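Local coordinates for secreted effector protein SifA (Salmonella typhimurium, PDB 3CXB) that is a secreted virulence effector that binds the host protein PLEKHM2 (SKIP) and is required for endosomal tubulation and formation of Salmonella-induced filaments, at residues 154-159 and 300-305; 146-151 and 292-297; 48-53 and 70-75; 84-89 and 96-101. All coordinates share one frame; numbering follows the deposited sequence.

In the fold
From the N terminus, interaction 3 comes first: it closes a short loop between helix 42-54 and helix 62-75. Interaction 4 follows as a beta hairpin at the edge of the five-stranded antiparallel sheet, and F84 and V86 lean on helix 62-75. Both are complete before the strands of the three-stranded sheet begin. Interactions 2 and 1 are the long closures, each spanning about 140 residues, and they cross, since 146-151 and 154-159 pair in that order with 292-297 and 300-305, within and at the C-terminal end of helix 283-303. D157 of interaction 1 forms a salt bridge with K73 of interaction 3, which ties the turn between strands 145-153 and 158-167 to helix 62-75.

Interaction 1. Residues 154-159 and 300-305; sequences EIVDYP and HAIFRI
The guanidinium of R304 lies flat on the Y158 ring, their centres 3.8 Å apart and planes at 19°, while its own helix end holds it from the edge. R304 NH1 donates to A301 O at 2.8 Å, nearly straight (170°) and in the guanidinium plane; a weaker bond from NH1 reaches V156 O at 3.3 Å. Bends at chi2 and chi3 fold the arginine chain back, with CD also over the ring face, 4.0 Å from the Y158 centroid. R304 is the first residue to leave helix 283-303, with positive phi, and D157 and Y158 form a G1 beta bulge, so a helix terminus meets the bulged turn between two strands. Water 1 bridges the segments, donating to D157 O and accepting from R304 NH2 at 2.9 Å. Y158 OH sits at the H300 ring edge, 3.3 Å from H300 CE1, and is hydrogen-bonded to T66; H300 NE2 is hydrogen-bonded to E67. Beside this, V156 CG1 meets I302 CG1 at 3.5 Å.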
loop_
_atom_site.group_PDB
_atom_site.type_symbol
_atom_site.label_atom_id
_atom_site.label_comp_id
_atom_site.label_asym_id
_atom_site.label_seq_id
_atom_site.Cartn_x
_atom_site.Cartn_y
_atom_site.Cartn_z
ATOM N N GLU A 154 2.562 -10.161 10.063
ATOM C CA GLU A 154 1.617 -9.938 11.156
ATOM C C GLU A 154 1.944 -8.763 12.058
ATOM O O GLU A 154 1.122 -8.362 12.872
ATOM C CB GLU A 154 1.452 -11.200 12.002
ATOM C CG GLU A 154 2.452 -11.363 13.130
ATOM C CD GLU A 154 2.101 -12.537 14.030
ATOM O OE1 GLU A 154 2.282 -13.700 13.591
ATOM O OE2 GLU A 154 1.632 -12.294 15.166
ATOM N N ILE A 155 3.144 -8.214 11.922
ATOM C CA ILE A 155 3.515 -7.055 12.726
ATOM C C ILE A 155 2.702 -5.859 12.261
ATOM O O ILE A 155 2.408 -4.965 13.038
ATOM C CB ILE A 155 5.025 -6.739 12.608
ATOM C CG1 ILE A 155 5.803 -7.749 13.440
ATOM C CG2 ILE A 155 5.332 -5.335 13.112
ATOM C CD1 ILE A 155 5.293 -7.849 14.878
ATOM N N VAL A 156 2.349 -5.854 10.983
ATOM C CA VAL A 156 1.540 -4.798 10.395
ATOM C C VAL A 156 0.155 -5.360 10.040
ATOM O O VAL A 156 -0.760 -4.608 9.686
ATOM C CB VAL A 156 2.178 -4.276 9.116
ATOM C CG1 VAL A 156 3.386 -3.449 9.436
ATOM C CG2 VAL A 156 2.561 -5.445 8.235
ATOM N N ASP A 157 0.014 -6.682 10.172
ATOM C CA ASP A 157 -1.212 -7.411 9.837
ATOM C C ASP A 157 -1.627 -7.026 8.422
ATOM O O ASP A 157 -2.734 -6.557 8.166
ATOM C CB ASP A 157 -2.319 -7.097 10.819
ATOM C CG ASP A 157 -3.561 -7.889 10.543
ATOM O OD1 ASP A 157 -3.500 -8.843 9.737
ATOM O OD2 ASP A 157 -4.603 -7.564 11.135
ATOM N N TYR A 158 -0.705 -7.245 7.497
ATOM C CA TYR A 158 -0.922 -6.903 6.112
ATOM C C TYR A 158 0.279 -7.423 5.352
ATOM O O TYR A 158 1.351 -7.591 5.936
ATOM C CB TYR A 158 -0.943 -5.390 5.971
ATOM C CG TYR A 158 -1.654 -4.900 4.740
ATOM C CD1 TYR A 158 -3.046 -4.796 4.717
ATOM C CD2 TYR A 158 -0.942 -4.498 3.614
ATOM C CE1 TYR A 158 -3.715 -4.294 3.608
ATOM C CE2 TYR A 158 -1.599 -3.989 2.495
ATOM C CZ TYR A 158 -2.992 -3.887 2.499
ATOM O OH TYR A 158 -3.665 -3.358 1.411
ATOM N N PRO A 159 0.135 -7.698 4.047
ATOM C CA PRO A 159 1.331 -8.182 3.357
ATOM C C PRO A 159 2.266 -7.007 3.107
ATOM O O PRO A 159 1.818 -5.881 2.875
ATOM C CB PRO A 159 0.768 -8.789 2.076
ATOM C CG PRO A 159 -0.484 -8.034 1.857
ATOM C CD PRO A 159 -1.066 -7.891 3.222
ATOM N N HIS A 300 2.349 2.211 3.376
ATOM C CA HIS A 300 0.926 1.901 3.205
ATOM C C HIS A 300 0.546 0.639 3.943
ATOM O O HIS A 300 -0.586 0.502 4.401
ATOM C CB HIS A 300 0.545 1.752 1.725
ATOM C CG HIS A 300 -0.828 1.196 1.515
ATOM N ND1 HIS A 300 -1.076 -0.158 1.452
ATOM C CD2 HIS A 300 -2.034 1.807 1.395
ATOM C CE1 HIS A 300 -2.375 -0.359 1.301
ATOM N NE2 HIS A 300 -2.979 0.816 1.264
ATOM N N ALA A 301 1.499 -0.281 4.045
ATOM C CA ALA A 301 1.288 -1.542 4.739
ATOM C C ALA A 301 1.048 -1.252 6.218
ATOM O O ALA A 301 0.194 -1.874 6.865
ATOM C CB ALA A 301 2.511 -2.414 4.569
ATOM N N ILE A 302 1.787 -0.276 6.742
ATOM C CA ILE A 302 1.677 0.077 8.158
ATOM C C ILE A 302 0.493 0.956 8.510
ATOM O O ILE A 302 -0.343 0.575 9.323
ATOM C CB ILE A 302 2.962 0.784 8.663
ATOM C CG1 ILE A 302 4.142 -0.183 8.590
ATOM C CG2 ILE A 302 2.767 1.286 10.098
ATOM C CD1 ILE A 302 5.457 0.522 8.645
ATOM N N PHE A 303 0.414 2.125 7.892
ATOM C CA PHE A 303 -0.665 3.051 8.206
ATOM C C PHE A 303 -1.941 2.855 7.407
ATOM O O PHE A 303 -2.976 3.463 7.722
ATOM C CB PHE A 303 -0.177 4.498 8.041
ATOM C CG PHE A 303 1.126 4.774 8.738
ATOM C CD1 PHE A 303 2.329 4.419 8.139
ATOM C CD2 PHE A 303 1.143 5.293 10.028
ATOM C CE1 PHE A 303 3.526 4.577 8.804
ATOM C CE2 PHE A 303 2.337 5.456 10.702
ATOM C CZ PHE A 303 3.533 5.089 10.091
ATOM N N ARG A 304 -1.877 2.003 6.387
ATOM C CA ARG A 304 -3.029 1.746 5.530
ATOM C C ARG A 304 -3.533 3.063 4.954
ATOM O O ARG A 304 -4.728 3.376 4.999
ATOM C CB ARG A 304 -4.157 1.065 6.296
ATOM C CG ARG A 304 -4.956 0.118 5.425
ATOM C CD ARG A 304 -4.035 -0.917 4.714
ATOM N NE ARG A 304 -3.059 -1.542 5.615
ATOM C CZ ARG A 304 -3.369 -2.369 6.612
ATOM N NH1 ARG A 304 -2.415 -2.864 7.382
ATOM N NH2 ARG A 304 -4.623 -2.728 6.830
ATOM N N ILE A 305 -2.581 3.829 4.433
ATOM C CA ILE A 305 -2.812 5.119 3.811
ATOM C C ILE A 305 -1.960 5.116 2.564
ATOM O O ILE A 305 -0.838 4.606 2.568
ATOM C CB ILE A 305 -2.321 6.273 4.692
ATOM C CG1 ILE A 305 -3.196 6.386 5.932
ATOM C CG2 ILE A 305 -2.305 7.586 3.885
ATOM C CD1 ILE A 305 -2.920 7.640 6.720
HETATM O O HOH W 1 -4.489 -4.717 8.987
#

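Interaction 2. Residues 146-151 and 292-297; sequences AMIKRR and EAISDQ
R150 and Q297 supply the polar part of this contact, a two-pronged grip on one amide oxygen. R150 NH2 donates to Q297 OE1 at 2.6 Å with an N-H...O angle of 146°, and R150 NH1 adds a weak bond to the same OE1 at 3.3 Å. The side chains cross at about a right angle, with guanidinium and amide planes 27° apart, and the oxygen comes to the guanidinium edge, somewhat tilted from its plane. A bend at chi3 turns the end of the arginine, whereas Q297 runs extended beyond CG, reaching out from the helix. I148 approaches Q297 from the opposite direction, its CD1 in van der Waals contact with the amide, 3.3 Å from Q297 NE2. The apolar pair is formed by the same methyl with I294 CG1 at 3.9 Å. I148 and R150 both point at the helix, as expected for residues two apart on a strand. Strand 145-153 and helix 283-303 run at 29° here, their local axes 10.2 Å apart. Beyond the contact, I294 packs on V262 of helix 258-267 and D296 forms a salt bridge with K209 of helix 197-220, while the strand pairs with 158-167.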
loop_
_atom_site.group_PDB
_atom_site.type_symbol
_atom_site.label_atom_id
_atom_site.label_comp_id
_atom_site.label_asym_id
_atom_site.label_seq_id
_atom_site.Cartn_x
_atom_site.Cartn_y
_atom_site.Cartn_z
ATOM N N ALA A 146 10.673 -3.715 -13.067
ATOM C CA ALA A 146 10.933 -4.023 -11.669
ATOM C C ALA A 146 9.619 -4.186 -10.932
ATOM O O ALA A 146 8.773 -3.299 -10.964
ATOM C CB ALA A 146 11.739 -2.909 -11.038
ATOM N N MET A 147 9.448 -5.320 -10.265
ATOM C CA MET A 147 8.223 -5.561 -9.518
ATOM C C MET A 147 8.581 -5.800 -8.062
ATOM O O MET A 147 9.755 -5.879 -7.702
ATOM C CB MET A 147 7.497 -6.790 -10.049
ATOM C CG MET A 147 8.267 -8.056 -9.776
ATOM S SD MET A 147 7.233 -9.505 -9.631
ATOM C CE MET A 147 7.527 -10.240 -11.307
ATOM N N ILE A 148 7.559 -5.931 -7.230
ATOM C CA ILE A 148 7.763 -6.162 -5.817
ATOM C C ILE A 148 6.870 -7.289 -5.374
ATOM O O ILE A 148 5.648 -7.163 -5.430
ATOM C CB ILE A 148 7.392 -4.928 -4.965
ATOM C CG1 ILE A 148 8.293 -3.749 -5.301
ATOM C CG2 ILE A 148 7.543 -5.251 -3.487
ATOM C CD1 ILE A 148 7.928 -2.500 -4.523
ATOM N N LYS A 149 7.481 -8.390 -4.949
ATOM C CA LYS A 149 6.732 -9.527 -4.443
ATOM C C LYS A 149 6.493 -9.258 -2.964
ATOM O O LYS A 149 7.098 -8.351 -2.386
ATOM C CB LYS A 149 7.511 -10.823 -4.655
ATOM C CG LYS A 149 7.601 -11.202 -6.123
ATOM C CD LYS A 149 8.413 -12.466 -6.361
ATOM C CE LYS A 149 8.611 -12.721 -7.862
ATOM N NZ LYS A 149 9.495 -13.891 -8.153
ATOM N N ARG A 150 5.595 -10.016 -2.348
ATOM C CA ARG A 150 5.321 -9.768 -0.943
ATOM C C ARG A 150 4.694 -10.941 -0.204
ATOM O O ARG A 150 4.025 -11.771 -0.803
ATOM C CB ARG A 150 4.421 -8.543 -0.825
ATOM C CG ARG A 150 3.038 -8.740 -1.442
ATOM C CD ARG A 150 2.322 -7.411 -1.689
ATOM N NE ARG A 150 2.505 -6.913 -3.052
ATOM C CZ ARG A 150 2.799 -5.651 -3.349
ATOM N NH1 ARG A 150 2.942 -5.278 -4.615
ATOM N NH2 ARG A 150 2.967 -4.762 -2.376
ATOM N N ARG A 151 4.926 -10.993 1.107
ATOM C CA ARG A 151 4.394 -12.059 1.962
ATOM C C ARG A 151 3.807 -11.425 3.229
ATOM O O ARG A 151 4.264 -10.378 3.674
ATOM C CB ARG A 151 5.501 -13.059 2.307
ATOM C CG ARG A 151 6.652 -12.469 3.115
ATOM C CD ARG A 151 7.742 -13.510 3.417
ATOM N NE ARG A 151 8.548 -13.843 2.240
ATOM C CZ ARG A 151 8.520 -15.012 1.605
ATOM N NH1 ARG A 151 9.295 -15.207 0.550
ATOM N NH2 ARG A 151 7.721 -15.988 2.026
ATOM N N GLU A 292 11.669 4.918 -3.250
ATOM C CA GLU A 292 10.379 5.552 -3.030
ATOM C C GLU A 292 9.190 4.610 -3.225
ATOM O O GLU A 292 8.184 4.702 -2.496
ATOM C CB GLU A 292 10.226 6.777 -3.929
ATOM C CG GLU A 292 8.940 7.545 -3.666
ATOM C CD GLU A 292 8.768 8.755 -4.568
ATOM O OE1 GLU A 292 9.733 9.548 -4.682
ATOM O OE2 GLU A 292 7.668 8.920 -5.151
ATOM N N ALA A 293 9.289 3.702 -4.193
ATOM C CA ALA A 293 8.200 2.766 -4.434
ATOM C C ALA A 293 8.067 1.809 -3.261
ATOM O O ALA A 293 6.967 1.604 -2.750
ATOM C CB ALA A 293 8.434 1.992 -5.706
ATOM N N ILE A 294 9.183 1.227 -2.824
ATOM C CA ILE A 294 9.153 0.289 -1.697
ATOM C C ILE A 294 8.715 0.968 -0.391
ATOM O O ILE A 294 7.905 0.433 0.383
ATOM C CB ILE A 294 10.532 -0.376 -1.471
ATOM C CG1 ILE A 294 11.036 -0.991 -2.783
ATOM C CG2 ILE A 294 10.406 -1.472 -0.409
ATOM C CD1 ILE A 294 12.467 -1.526 -2.714
ATOM N N SER A 295 9.243 2.157 -0.152
ATOM C CA SER A 295 8.886 2.871 1.049
ATOM C C SER A 295 7.388 3.131 1.065
ATOM O O SER A 295 6.718 2.774 2.030
ATOM C CB SER A 295 9.677 4.172 1.140
ATOM O OG SER A 295 11.068 3.895 1.238
ATOM N N ASP A 296 6.856 3.730 0.004
ATOM C CA ASP A 296 5.421 4.001 -0.063
ATOM C C ASP A 296 4.605 2.776 0.345
ATOM O O ASP A 296 3.746 2.848 1.231
ATOM C CB ASP A 296 5.009 4.418 -1.485
ATOM C CG ASP A 296 5.247 5.901 -1.763
ATOM O OD1 ASP A 296 4.837 6.399 -2.835
ATOM O OD2 ASP A 296 5.847 6.573 -0.904
ATOM N N GLN A 297 4.877 1.650 -0.299
ATOM C CA GLN A 297 4.143 0.426 -0.003
ATOM C C GLN A 297 4.333 -0.059 1.434
ATOM O O GLN A 297 3.383 -0.531 2.075
ATOM C CB GLN A 297 4.540 -0.669 -0.992
ATOM C CG GLN A 297 3.982 -0.473 -2.400
ATOM C CD GLN A 297 4.474 -1.526 -3.397
ATOM O OE1 GLN A 297 4.369 -2.733 -3.158
ATOM N NE2 GLN A 297 5.003 -1.067 -4.523
#

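Interaction 3. Residues 48-53 and 70-75; sequences RCLHEM and FELKEL
C49 meets L72 in an antiparallel helical hairpin, helices 42-54 and 62-75; their local axes run at 164° and approach to 10.6 Å, with 205 Å² buried between the segments. The contact is mainly apolar. C49 CB, directed toward the neighbouring helix, touches L72 CD2 at 3.9 Å. L50 reaches the other branch of the same leucine more loosely, its CD2 lying 4.4 Å from L72 CD1, so the two L72 methyls are shared between successive residues of the facing helix. L50 also packs on W27, L30 and W31 of helix 25-34, and L72 on F84, which places this pair between the N-terminal helix and the first sheet strand. The acidic groups are linked from outside: R64 forms salt bridges with both E52 and E71, whose nearest oxygens, E52 OE2 and E71 OE1, stay 5.8 Å apart. With its SG anti to the carbonyl carbon (chi1 -84°), C49 brings the sulfur to 3.8 Å from E71 OE1.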
loop_
_atom_site.group_PDB
_atom_site.type_symbol
_atom_site.label_atom_id
_atom_site.label_comp_id
_atom_site.label_asym_id
_atom_site.label_seq_id
_atom_site.Cartn_x
_atom_site.Cartn_y
_atom_site.Cartn_z
ATOM N N ARG A 48 -21.062 -3.504 2.002
ATOM C CA ARG A 48 -20.679 -2.563 0.969
ATOM C C ARG A 48 -19.283 -2.919 0.477
ATOM O O ARG A 48 -18.957 -2.694 -0.684
ATOM C CB ARG A 48 -20.730 -1.129 1.496
ATOM C CG ARG A 48 -21.316 -0.145 0.484
ATOM C CD ARG A 48 -22.673 -0.626 -0.022
ATOM N NE ARG A 48 -23.277 0.304 -0.974
ATOM C CZ ARG A 48 -24.432 0.089 -1.603
ATOM N NH1 ARG A 48 -25.112 -1.029 -1.384
ATOM N NH2 ARG A 48 -24.910 0.995 -2.449
ATOM N N CYS A 49 -18.460 -3.477 1.358
ATOM C CA CYS A 49 -17.122 -3.909 0.974
ATOM C C CYS A 49 -17.241 -4.933 -0.150
ATOM O O CYS A 49 -16.721 -4.750 -1.251
ATOM C CB CYS A 49 -16.416 -4.578 2.144
ATOM S SG CYS A 49 -15.609 -3.473 3.290
ATOM N N LEU A 50 -17.928 -6.026 0.152
ATOM C CA LEU A 50 -18.133 -7.091 -0.810
ATOM C C LEU A 50 -18.651 -6.507 -2.109
ATOM O O LEU A 50 -18.160 -6.836 -3.194
ATOM C CB LEU A 50 -19.136 -8.101 -0.265
ATOM C CG LEU A 50 -18.658 -8.960 0.904
ATOM C CD1 LEU A 50 -19.839 -9.672 1.558
ATOM C CD2 LEU A 50 -17.642 -9.972 0.394
ATOM N N HIS A 51 -19.644 -5.631 -2.004
ATOM C CA HIS A 51 -20.208 -5.047 -3.204
ATOM C C HIS A 51 -19.142 -4.370 -4.031
ATOM O O HIS A 51 -19.035 -4.623 -5.236
ATOM C CB HIS A 51 -21.300 -4.042 -2.888
ATOM C CG HIS A 51 -21.806 -3.330 -4.097
ATOM N ND1 HIS A 51 -21.212 -2.189 -4.591
ATOM C CD2 HIS A 51 -22.836 -3.610 -4.932
ATOM C CE1 HIS A 51 -21.857 -1.792 -5.675
ATOM N NE2 HIS A 51 -22.846 -2.637 -5.904
ATOM N N GLU A 52 -18.346 -3.512 -3.398
ATOM C CA GLU A 52 -17.289 -2.830 -4.138
ATOM C C GLU A 52 -16.315 -3.843 -4.746
ATOM O O GLU A 52 -15.800 -3.667 -5.854
ATOM C CB GLU A 52 -16.498 -1.893 -3.222
ATOM C CG GLU A 52 -15.265 -1.287 -3.908
ATOM C CD GLU A 52 -14.407 -0.471 -2.968
ATOM O OE1 GLU A 52 -13.324 -0.005 -3.371
ATOM O OE2 GLU A 52 -14.814 -0.288 -1.810
ATOM N N MET A 53 -16.093 -4.920 -4.011
ATOM C CA MET A 53 -15.134 -5.924 -4.421
ATOM C C MET A 53 -15.514 -6.825 -5.551
ATOM O O MET A 53 -14.687 -7.125 -6.403
ATOM C CB MET A 53 -14.745 -6.800 -3.235
ATOM C CG MET A 53 -13.791 -7.921 -3.605
ATOM S SD MET A 53 -13.452 -8.967 -2.197
ATOM C CE MET A 53 -13.702 -10.557 -2.875
ATOM N N PHE A 70 -8.671 -6.937 4.294
ATOM C CA PHE A 70 -8.427 -6.638 5.701
ATOM C C PHE A 70 -9.488 -5.767 6.359
ATOM O O PHE A 70 -9.659 -5.790 7.572
ATOM C CB PHE A 70 -7.023 -6.056 5.862
ATOM C CG PHE A 70 -5.947 -7.079 5.635
ATOM C CD1 PHE A 70 -5.642 -8.016 6.614
ATOM C CD2 PHE A 70 -5.301 -7.173 4.415
ATOM C CE1 PHE A 70 -4.740 -9.046 6.361
ATOM C CE2 PHE A 70 -4.387 -8.216 4.159
ATOM C CZ PHE A 70 -4.103 -9.140 5.134
ATOM N N GLU A 71 -10.217 -4.998 5.568
ATOM C CA GLU A 71 -11.272 -4.205 6.173
ATOM C C GLU A 71 -12.291 -5.245 6.647
ATOM O O GLU A 71 -12.927 -5.098 7.685
ATOM C CB GLU A 71 -11.886 -3.241 5.145
ATOM C CG GLU A 71 -11.130 -1.901 5.007
ATOM C CD GLU A 71 -11.600 -1.034 3.834
ATOM O OE1 GLU A 71 -12.835 -0.884 3.657
ATOM O OE2 GLU A 71 -10.735 -0.485 3.103
ATOM N N LEU A 72 -12.431 -6.318 5.883
ATOM C CA LEU A 72 -13.363 -7.358 6.266
ATOM C C LEU A 72 -12.842 -8.051 7.521
ATOM O O LEU A 72 -13.561 -8.195 8.505
ATOM C CB LEU A 72 -13.527 -8.374 5.129
ATOM C CG LEU A 72 -14.319 -7.867 3.920
ATOM C CD1 LEU A 72 -14.059 -8.740 2.715
ATOM C CD2 LEU A 72 -15.826 -7.843 4.258
ATOM N N LYS A 73 -11.580 -8.469 7.483
ATOM C CA LYS A 73 -10.987 -9.154 8.615
ATOM C C LYS A 73 -11.127 -8.293 9.865
ATOM O O LYS A 73 -11.549 -8.766 10.921
ATOM C CB LYS A 73 -9.524 -9.444 8.339
ATOM C CG LYS A 73 -8.871 -10.295 9.406
ATOM C CD LYS A 73 -7.400 -10.507 9.089
ATOM C CE LYS A 73 -6.651 -11.145 10.239
ATOM N NZ LYS A 73 -5.183 -11.063 9.981
ATOM N N GLU A 74 -10.796 -7.019 9.732
ATOM C CA GLU A 74 -10.900 -6.085 10.840
ATOM C C GLU A 74 -12.366 -5.935 11.286
ATOM O O GLU A 74 -12.639 -5.754 12.468
ATOM C CB GLU A 74 -10.310 -4.732 10.422
ATOM C CG GLU A 74 -9.803 -3.848 11.563
ATOM C CD GLU A 74 -10.920 -3.291 12.449
ATOM O OE1 GLU A 74 -11.913 -2.754 11.906
ATOM O OE2 GLU A 74 -10.803 -3.372 13.694
ATOM N N LEU A 75 -13.314 -6.030 10.358
ATOM C CA LEU A 75 -14.726 -5.892 10.729
ATOM C C LEU A 75 -15.309 -7.112 11.445
ATOM O O LEU A 75 -16.286 -7.009 12.187
ATOM C CB LEU A 75 -15.592 -5.605 9.498
ATOM C CG LEU A 75 -15.467 -4.223 8.853
ATOM C CD1 LEU A 75 -16.310 -4.172 7.581
ATOM C CD2 LEU A 75 -15.909 -3.152 9.847
#

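Interaction 4. Residues 84-89 and 96-101; sequences FQVHNP and IILRIM
R99 N donates to Q85 O at 2.9 Å, the shortest of four backbone hydrogen bonds that hold an antiparallel beta hairpin, strands 84-87 and 96-101. Its reciprocal runs from Q85 N to R99 O at 3.0 Å, making Q85 and R99 a hydrogen-bonded pair; H87 and I97 form the next, with I97 N to H87 O at 3.0 Å and an N-H...O angle of 162°. Between them V86 and L98 are a non-hydrogen-bonded pair, where V86 CA comes 3.2 Å from I97 O in a CA-H...O contact. The face bearing F84, V86, L98 and I100 is apolar: F84 lies alongside I100, CE2 to CD1 at 3.7 Å, and V86 beside L98, while F70 and F69 of helix 62-75 pack against V86 and L98. On the other face R99 has CG between its backbone N and carbonyl carbon (chi1 48°) and runs extended to NE, which carries the guanidinium to H87; its NH2 forms a salt bridge with E108 of the next strand. The histidine ring is turned 61° from the guanidinium plane, and H87 NE2 lies over one face of that group, 3.7 Å from R99 NH1.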
loop_
_atom_site.group_PDB
_atom_site.type_symbol
_atom_site.label_atom_id
_atom_site.label_comp_id
_atom_site.label_asym_id
_atom_site.label_seq_id
_atom_site.Cartn_x
_atom_site.Cartn_y
_atom_site.Cartn_z
ATOM N N PHE A 84 -9.680 -15.630 8.264
ATOM C CA PHE A 84 -9.072 -14.853 7.183
ATOM C C PHE A 84 -7.584 -15.177 7.097
ATOM O O PHE A 84 -6.764 -14.573 7.795
ATOM C CB PHE A 84 -9.243 -13.352 7.438
ATOM C CG PHE A 84 -10.666 -12.890 7.432
ATOM C CD1 PHE A 84 -11.484 -13.118 8.520
ATOM C CD2 PHE A 84 -11.192 -12.225 6.317
ATOM C CE1 PHE A 84 -12.813 -12.689 8.502
ATOM C CE2 PHE A 84 -12.519 -11.791 6.286
ATOM C CZ PHE A 84 -13.332 -12.022 7.378
ATOM N N GLN A 85 -7.224 -16.099 6.217
ATOM C CA GLN A 85 -5.827 -16.500 6.111
ATOM C C GLN A 85 -5.142 -16.061 4.817
ATOM O O GLN A 85 -5.768 -16.020 3.764
ATOM C CB GLN A 85 -5.755 -18.020 6.262
ATOM C CG GLN A 85 -6.721 -18.557 7.327
ATOM C CD GLN A 85 -7.036 -20.036 7.167
ATOM O OE1 GLN A 85 -7.402 -20.490 6.085
ATOM N NE2 GLN A 85 -6.906 -20.788 8.250
ATOM N N VAL A 86 -3.856 -15.735 4.913
ATOM C CA VAL A 86 -3.060 -15.317 3.765
ATOM C C VAL A 86 -1.710 -16.045 3.802
ATOM O O VAL A 86 -1.089 -16.147 4.858
ATOM C CB VAL A 86 -2.845 -13.751 3.740
ATOM C CG1 VAL A 86 -3.108 -13.150 5.093
ATOM C CG2 VAL A 86 -1.443 -13.411 3.309
ATOM N N HIS A 87 -1.256 -16.545 2.653
ATOM C CA HIS A 87 0.012 -17.269 2.585
ATOM C C HIS A 87 0.516 -17.328 1.147
ATOM O O HIS A 87 -0.250 -17.086 0.213
ATOM C CB HIS A 87 -0.210 -18.701 3.051
ATOM C CG HIS A 87 -1.038 -19.505 2.097
ATOM N ND1 HIS A 87 -0.487 -20.210 1.046
ATOM C CD2 HIS A 87 -2.381 -19.641 1.979
ATOM C CE1 HIS A 87 -1.457 -20.744 0.323
ATOM N NE2 HIS A 87 -2.615 -20.414 0.867
ATOM N N ASN A 88 1.794 -17.670 0.980
ATOM C CA ASN A 88 2.397 -17.821 -0.344
ATOM C C ASN A 88 2.477 -19.314 -0.592
ATOM O O ASN A 88 3.160 -20.028 0.138
ATOM C CB ASN A 88 3.804 -17.254 -0.374
ATOM C CG ASN A 88 3.851 -15.837 0.077
ATOM O OD1 ASN A 88 3.753 -15.559 1.271
ATOM N ND2 ASN A 88 3.981 -14.912 -0.872
ATOM N N PRO A 89 1.794 -19.809 -1.635
ATOM C CA PRO A 89 1.849 -21.249 -1.890
ATOM C C PRO A 89 3.273 -21.791 -1.872
ATOM O O PRO A 89 4.138 -21.301 -2.595
ATOM C CB PRO A 89 1.174 -21.381 -3.256
ATOM C CG PRO A 89 1.509 -20.084 -3.918
ATOM C CD PRO A 89 1.257 -19.095 -2.806
ATOM N N ILE A 96 0.827 -14.866 -4.085
ATOM C CA ILE A 96 0.256 -14.752 -2.745
ATOM C C ILE A 96 -1.259 -14.911 -2.830
ATOM O O ILE A 96 -1.892 -14.470 -3.792
ATOM C CB ILE A 96 0.639 -13.417 -2.051
ATOM C CG1 ILE A 96 0.024 -13.381 -0.652
ATOM C CG2 ILE A 96 0.213 -12.253 -2.884
ATOM C CD1 ILE A 96 0.641 -12.367 0.259
ATOM N N ILE A 97 -1.836 -15.560 -1.825
ATOM C CA ILE A 97 -3.271 -15.822 -1.791
ATOM C C ILE A 97 -3.897 -15.337 -0.495
ATOM O O ILE A 97 -3.284 -15.427 0.562
ATOM C CB ILE A 97 -3.515 -17.323 -1.895
ATOM C CG1 ILE A 97 -2.692 -17.884 -3.047
ATOM C CG2 ILE A 97 -4.974 -17.603 -2.100
ATOM C CD1 ILE A 97 -2.793 -19.377 -3.187
ATOM N N LEU A 98 -5.115 -14.818 -0.575
ATOM C CA LEU A 98 -5.822 -14.341 0.609
ATOM C C LEU A 98 -7.116 -15.089 0.501
ATOM O O LEU A 98 -7.609 -15.282 -0.602
ATOM C CB LEU A 98 -6.100 -12.831 0.535
ATOM C CG LEU A 98 -4.937 -11.919 0.119
ATOM C CD1 LEU A 98 -5.389 -10.487 0.134
ATOM C CD2 LEU A 98 -3.777 -12.079 1.050
ATOM N N ARG A 99 -7.672 -15.509 1.627
ATOM C CA ARG A 99 -8.909 -16.257 1.570
ATOM C C ARG A 99 -9.705 -16.267 2.857
ATOM O O ARG A 99 -9.180 -16.000 3.928
ATOM C CB ARG A 99 -8.600 -17.686 1.160
ATOM C CG ARG A 99 -7.464 -18.277 1.946
ATOM C CD ARG A 99 -7.210 -19.717 1.545
ATOM N NE ARG A 99 -6.155 -20.307 2.367
ATOM C CZ ARG A 99 -5.889 -21.606 2.437
ATOM N NH1 ARG A 99 -4.907 -22.027 3.221
ATOM N NH2 ARG A 99 -6.603 -22.480 1.730
ATOM N N ILE A 100 -10.985 -16.585 2.733
ATOM C CA ILE A 100 -11.877 -16.663 3.866
ATOM C C ILE A 100 -12.368 -18.100 3.876
ATOM O O ILE A 100 -13.049 -18.512 2.935
ATOM C CB ILE A 100 -13.104 -15.739 3.678
ATOM C CG1 ILE A 100 -12.651 -14.292 3.445
ATOM C CG2 ILE A 100 -14.015 -15.817 4.903
ATOM C CD1 ILE A 100 -13.797 -13.320 3.218
ATOM N N MET A 101 -12.034 -18.853 4.926
ATOM C CA MET A 101 -12.438 -20.260 5.048
ATOM C C MET A 101 -13.763 -20.424 5.771
ATOM O O MET A 101 -14.399 -19.446 6.139
ATOM C CB MET A 101 -11.378 -21.054 5.810
ATOM C CG MET A 101 -10.007 -21.026 5.187
ATOM S SD MET A 101 -10.004 -21.787 3.579
ATOM C CE MET A 101 -10.285 -20.334 2.563
#